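Side-chain contacts in AlyQ (Persicobacter sp. CCB-QB2, PDB 7D2A), which binds uronic acid sugars of alginate through its family 32 carbohydrate-binding module, a beta-sandwich that also holds a calcium ion: residues V14-S17 with L23-N26; I45-G50 with T127-F132. One frame throughout, in Å; residues are numbered along the deposited sequence.

Interaction 1: residues V14-S17 with L23-N26; sequences VTAS and LPEN. With CA (calcium ion), chain C.
Val14 begins the contact by setting one methyl against Pro24: its CG1 lies 3.8 Å from Pro24 CB and equally near Pro24 O. The torsion accounts for this. With CG1 anti to the backbone N (chi1 -167°), that branch reaches Pro24, whereas CG2 stands beside the backbone N and makes no close approach to 23-26. The nearest CA atoms across the segments are those of Val14 and Glu25, 5.7 Å apart. At Thr15 the CB points away, and it is the main chain that meets the ring, Thr15 C lying 4.1 Å from Pro24 CB. Ala16 turns its methyl back toward the loop and gives the tightest touch, 3.5 Å from Ala16 CB to Pro24 CG. One proline ring therefore bridges two residues of the strand, CB serving Val14 and CG serving Ala16, and no hydrogen bond links the segments; what joins them is apolar packing, with 166 Å² buried in total. Pro24 opens a short 3-10 turn, in which Asn26 N donates to Leu23 O at 2.9 Å. The turn brings Asn26 O to the calcium ion, 2.2 Å away, where Asp29, Asn31, Thr34, Thr127 and Glu128 supply further ligands. The contact lies at the edge of the F5/8 type C (CBM32) beta-sandwich, where the calcium-binding loop packs on strand 13-16. That strand is outermost in the five-stranded sheet and runs antiparallel to strand 43-49, whose Ile45 touches both Val14 and Pro24; Trp36 of strand 36-39, in the other sheet, packs on Ala16 and Pro24.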
loop_
_atom_site.group_PDB
_atom_site.type_symbol
_atom_site.label_atom_id
_atom_site.label_comp_id
_atom_site.label_asym_id
_atom_site.label_seq_id
_atom_site.Cartn_x
_atom_site.Cartn_y
_atom_site.Cartn_z
ATOM N N VAL A 14 4.808 5.672 8.580
ATOM C CA VAL A 14 4.265 5.802 7.215
ATOM C C VAL A 14 4.487 7.234 6.752
ATOM O O VAL A 14 4.267 8.174 7.524
ATOM C CB VAL A 14 2.764 5.438 7.129
ATOM C CG1 VAL A 14 2.290 5.265 5.709
ATOM C CG2 VAL A 14 2.401 4.219 7.938
ATOM N N THR A 15 4.973 7.381 5.547
ATOM C CA THR A 15 5.081 8.686 4.870
ATOM C C THR A 15 4.368 8.593 3.537
ATOM O O THR A 15 4.103 7.472 3.040
ATOM C CB THR A 15 6.541 9.092 4.688
ATOM O OG1 THR A 15 7.145 8.179 3.778
ATOM C CG2 THR A 15 7.279 9.166 6.005
ATOM N N ALA A 16 4.255 9.715 2.840
ATOM C CA ALA A 16 3.690 9.685 1.480
ATOM C C ALA A 16 4.170 10.882 0.669
ATOM O O ALA A 16 4.540 11.880 1.236
ATOM C CB ALA A 16 2.181 9.657 1.514
ATOM N N SER A 17 4.075 10.751 -0.634
ATOM C CA SER A 17 4.390 11.826 -1.608
ATOM C C SER A 17 3.504 13.055 -1.388
ATOM O O SER A 17 3.957 14.154 -1.718
ATOM C CB SER A 17 4.315 11.323 -2.998
ATOM O OG SER A 17 3.048 10.802 -3.316
ATOM N N LEU A 23 -4.666 11.267 6.127
ATOM C CA LEU A 23 -3.225 11.115 6.409
ATOM C C LEU A 23 -2.727 9.717 6.038
ATOM O O LEU A 23 -3.377 8.726 6.304
ATOM C CB LEU A 23 -2.941 11.395 7.886
ATOM C CG LEU A 23 -3.145 12.841 8.293
ATOM C CD1 LEU A 23 -2.935 12.916 9.791
ATOM C CD2 LEU A 23 -2.214 13.705 7.507
ATOM N N PRO A 24 -1.413 9.616 5.759
ATOM C CA PRO A 24 -0.777 8.316 5.510
ATOM C C PRO A 24 -1.014 7.285 6.612
ATOM O O PRO A 24 -1.326 6.102 6.348
ATOM C CB PRO A 24 0.676 8.727 5.324
ATOM C CG PRO A 24 0.593 10.057 4.648
ATOM C CD PRO A 24 -0.505 10.726 5.423
ATOM N N GLU A 25 -0.915 7.737 7.861
ATOM C CA GLU A 25 -1.045 6.877 9.063
ATOM C C GLU A 25 -2.457 6.315 9.195
ATOM O O GLU A 25 -2.623 5.372 9.930
ATOM C CB GLU A 25 -0.686 7.655 10.334
ATOM C CG GLU A 25 -1.800 8.528 10.888
ATOM C CD GLU A 25 -1.370 9.455 12.022
ATOM O OE1 GLU A 25 -0.644 9.000 12.972
ATOM O OE2 GLU A 25 -1.674 10.615 11.917
ATOM N N ASN A 26 -3.422 6.846 8.459
ATOM C CA ASN A 26 -4.769 6.257 8.505
ATOM C C ASN A 26 -4.778 4.825 7.938
ATOM O O ASN A 26 -5.764 4.086 8.090
ATOM C CB ASN A 26 -5.779 7.107 7.757
ATOM C CG ASN A 26 -6.109 8.390 8.490
ATOM O OD1 ASN A 26 -5.700 8.629 9.641
ATOM N ND2 ASN A 26 -6.850 9.220 7.794
HETATM CA CA CA C . -7.747 3.106 8.084
#

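Interaction 2: residues I45-G50 with T127-F132; sequences ITFDLG and TEVAIF. With CA (calcium ion), chain C.
Phe47 and Val129 meet across the sandwich through a CH-pi contact: Val129 CG1 sits over one face of the phenyl ring, 4.0 Å from its centroid and 14° off the normal. The other methyl reaches the ring's far end, with Val129 CG2 3.6 Å from Phe47 CZ, so the isopropyl group covers one face with CG1 and overhangs the rim at CZ with CG2. The torsion of Val129 makes this possible: CG1 is anti to its backbone N and CG2 beside that N, which presents both methyls to the aromatic group. Nearer the backbone of Phe47, Ile131 enters with its delta methyl, Ile131 CD1 lying 3.7 Å from Phe47 CB and approaching the ring obliquely. Its side chain is extended at chi2 (174°), carrying CD1 out far enough to touch Leu49 as well, at 4.1 Å from Leu49 CD2. Ile131 CD1 thus touches two residues of strand 45-49, two apart in sequence. The strand axes approach to 9.5 Å and cross at -43°, the spacing of facing sheets and not of hydrogen-bonded neighbours. Asp48 and Glu128, whose CB atoms point away from the contact, do polar work. Asp48 OD1 accepts from Gly50 N at 2.7 Å in an Asx turn, and it also forms a salt bridge with Arg109. Glu128 brings OE2 to the calcium ion at 2.4 Å; Thr127 O is a further ligand, and these two residues form a classic beta bulge opposite Ala61. All four touching residues are buried and exclusively hydrocarbon in their side chains, which implies that dispersion and solvent exclusion hold the sheets together here, while the carboxylates of Asp48 and Glu128, though buried, are matched away from this interface by Arg109 and by the calcium ion.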
loop_
_atom_site.group_PDB
_atom_site.type_symbol
_atom_site.label_atom_id
_atom_site.label_comp_id
_atom_site.label_asym_id
_atom_site.label_seq_id
_atom_site.Cartn_x
_atom_site.Cartn_y
_atom_site.Cartn_z
ATOM N N ILE A 45 2.880 5.910 -1.205
ATOM C CA ILE A 45 2.881 5.810 0.260
ATOM C C ILE A 45 3.926 4.777 0.659
ATOM O O ILE A 45 4.008 3.702 0.004
ATOM C CB ILE A 45 1.480 5.480 0.797
ATOM C CG1 ILE A 45 1.456 5.459 2.318
ATOM C CG2 ILE A 45 0.857 4.217 0.133
ATOM C CD1 ILE A 45 0.018 5.534 2.858
ATOM N N THR A 46 4.723 5.078 1.636
ATOM C CA THR A 46 5.894 4.263 2.016
ATOM C C THR A 46 5.771 3.821 3.458
ATOM O O THR A 46 5.695 4.674 4.379
ATOM C CB THR A 46 7.223 4.998 1.788
ATOM O OG1 THR A 46 7.185 5.564 0.473
ATOM C CG2 THR A 46 8.380 4.031 1.932
ATOM N N PHE A 47 5.806 2.515 3.686
ATOM C CA PHE A 47 5.681 1.855 4.995
ATOM C C PHE A 47 7.047 1.429 5.471
ATOM O O PHE A 47 7.807 0.844 4.681
ATOM C CB PHE A 47 4.775 0.634 4.879
ATOM C CG PHE A 47 3.455 1.021 4.320
ATOM C CD1 PHE A 47 2.461 1.560 5.136
ATOM C CD2 PHE A 47 3.219 0.957 2.967
ATOM C CE1 PHE A 47 1.276 1.985 4.565
ATOM C CE2 PHE A 47 2.019 1.389 2.410
ATOM C CZ PHE A 47 1.073 1.923 3.222
ATOM N N ASP A 48 7.375 1.737 6.726
ATOM C CA ASP A 48 8.677 1.424 7.341
ATOM C C ASP A 48 8.458 0.297 8.357
ATOM O O ASP A 48 7.700 0.522 9.325
ATOM C CB ASP A 48 9.232 2.684 7.983
ATOM C CG ASP A 48 10.608 2.558 8.580
ATOM O OD1 ASP A 48 11.201 1.450 8.550
ATOM O OD2 ASP A 48 11.094 3.612 9.011
ATOM N N LEU A 49 9.213 -0.795 8.215
ATOM C CA LEU A 49 9.140 -1.912 9.177
ATOM C C LEU A 49 10.109 -1.702 10.335
ATOM O O LEU A 49 10.070 -2.553 11.307
ATOM C CB LEU A 49 9.408 -3.243 8.486
ATOM C CG LEU A 49 8.476 -3.589 7.328
ATOM C CD1 LEU A 49 8.800 -4.986 6.771
ATOM C CD2 LEU A 49 7.003 -3.504 7.718
ATOM N N GLY A 50 11.004 -0.712 10.212
ATOM C CA GLY A 50 11.943 -0.360 11.303
ATOM C C GLY A 50 13.282 -1.058 11.109
ATOM O O GLY A 50 14.289 -0.542 11.562
ATOM N N THR A 127 -7.555 2.362 2.523
ATOM C CA THR A 127 -8.051 2.423 3.906
ATOM C C THR A 127 -7.155 1.680 4.893
ATOM O O THR A 127 -7.040 2.124 6.057
ATOM C CB THR A 127 -9.488 1.901 3.964
ATOM O OG1 THR A 127 -9.456 0.542 3.548
ATOM C CG2 THR A 127 -10.432 2.699 3.103
ATOM N N GLU A 128 -6.508 0.602 4.491
ATOM C CA GLU A 128 -5.684 -0.223 5.402
ATOM C C GLU A 128 -4.570 -0.860 4.603
ATOM O O GLU A 128 -4.878 -1.306 3.453
ATOM C CB GLU A 128 -6.553 -1.280 6.085
ATOM C CG GLU A 128 -7.457 -0.723 7.181
ATOM C CD GLU A 128 -6.663 -0.173 8.356
ATOM O OE1 GLU A 128 -5.989 -1.010 9.033
ATOM O OE2 GLU A 128 -6.700 1.063 8.659
ATOM N N VAL A 129 -3.400 -1.009 5.203
ATOM C CA VAL A 129 -2.310 -1.840 4.647
ATOM C C VAL A 129 -1.755 -2.714 5.746
ATOM O O VAL A 129 -1.598 -2.207 6.893
ATOM C CB VAL A 129 -1.226 -0.955 4.019
ATOM C CG1 VAL A 129 0.013 -1.780 3.618
ATOM C CG2 VAL A 129 -1.729 -0.240 2.800
ATOM N N ALA A 130 -1.354 -3.915 5.385
ATOM C CA ALA A 130 -0.658 -4.830 6.298
ATOM C C ALA A 130 0.407 -5.578 5.508
ATOM O O ALA A 130 0.247 -5.814 4.310
ATOM C CB ALA A 130 -1.640 -5.707 7.009
ATOM N N ILE A 131 1.493 -5.952 6.138
ATOM C CA ILE A 131 2.703 -6.451 5.452
ATOM C C ILE A 131 3.091 -7.689 6.212
ATOM O O ILE A 131 3.268 -7.582 7.498
ATOM C CB ILE A 131 3.825 -5.400 5.443
ATOM C CG1 ILE A 131 3.347 -4.163 4.675
ATOM C CG2 ILE A 131 5.107 -5.979 4.883
ATOM C CD1 ILE A 131 4.291 -3.002 4.704
ATOM N N PHE A 132 3.344 -8.790 5.458
ATOM C CA PHE A 132 3.458 -10.160 5.986
ATOM C C PHE A 132 4.672 -10.902 5.460
ATOM O O PHE A 132 5.166 -10.690 4.329
ATOM C CB PHE A 132 2.215 -10.956 5.592
ATOM C CG PHE A 132 0.935 -10.395 6.133
ATOM C CD1 PHE A 132 0.360 -9.316 5.495
ATOM C CD2 PHE A 132 0.339 -10.913 7.258
ATOM C CE1 PHE A 132 -0.847 -8.803 5.935
ATOM C CE2 PHE A 132 -0.860 -10.359 7.730
ATOM C CZ PHE A 132 -1.429 -9.314 7.066
HETATM CA CA CA C . -7.747 3.106 8.084
#

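How the interactions relate
From the N terminus, interaction 1 comes first and is local: only five residues separate 14-17 from 23-26, so it closes a short loop after strand 13-16. Interaction 2 opens later and spans 76 residues, bringing strand 43-49 against strand 123-133. The two neither nest nor cross; they follow in series. In space they adjoin, with centres 10 Å apart: Thr15 O probably accepts from Thr46 N, and Val14 CG1 packs on Ile45 CG1 at 3.5 Å. The calcium ion gives a second link, taking ligands from 23-26 and 127-132. Together the contacts tie the edge of the five-stranded sheet, the calcium-binding loop and the opposing sheet.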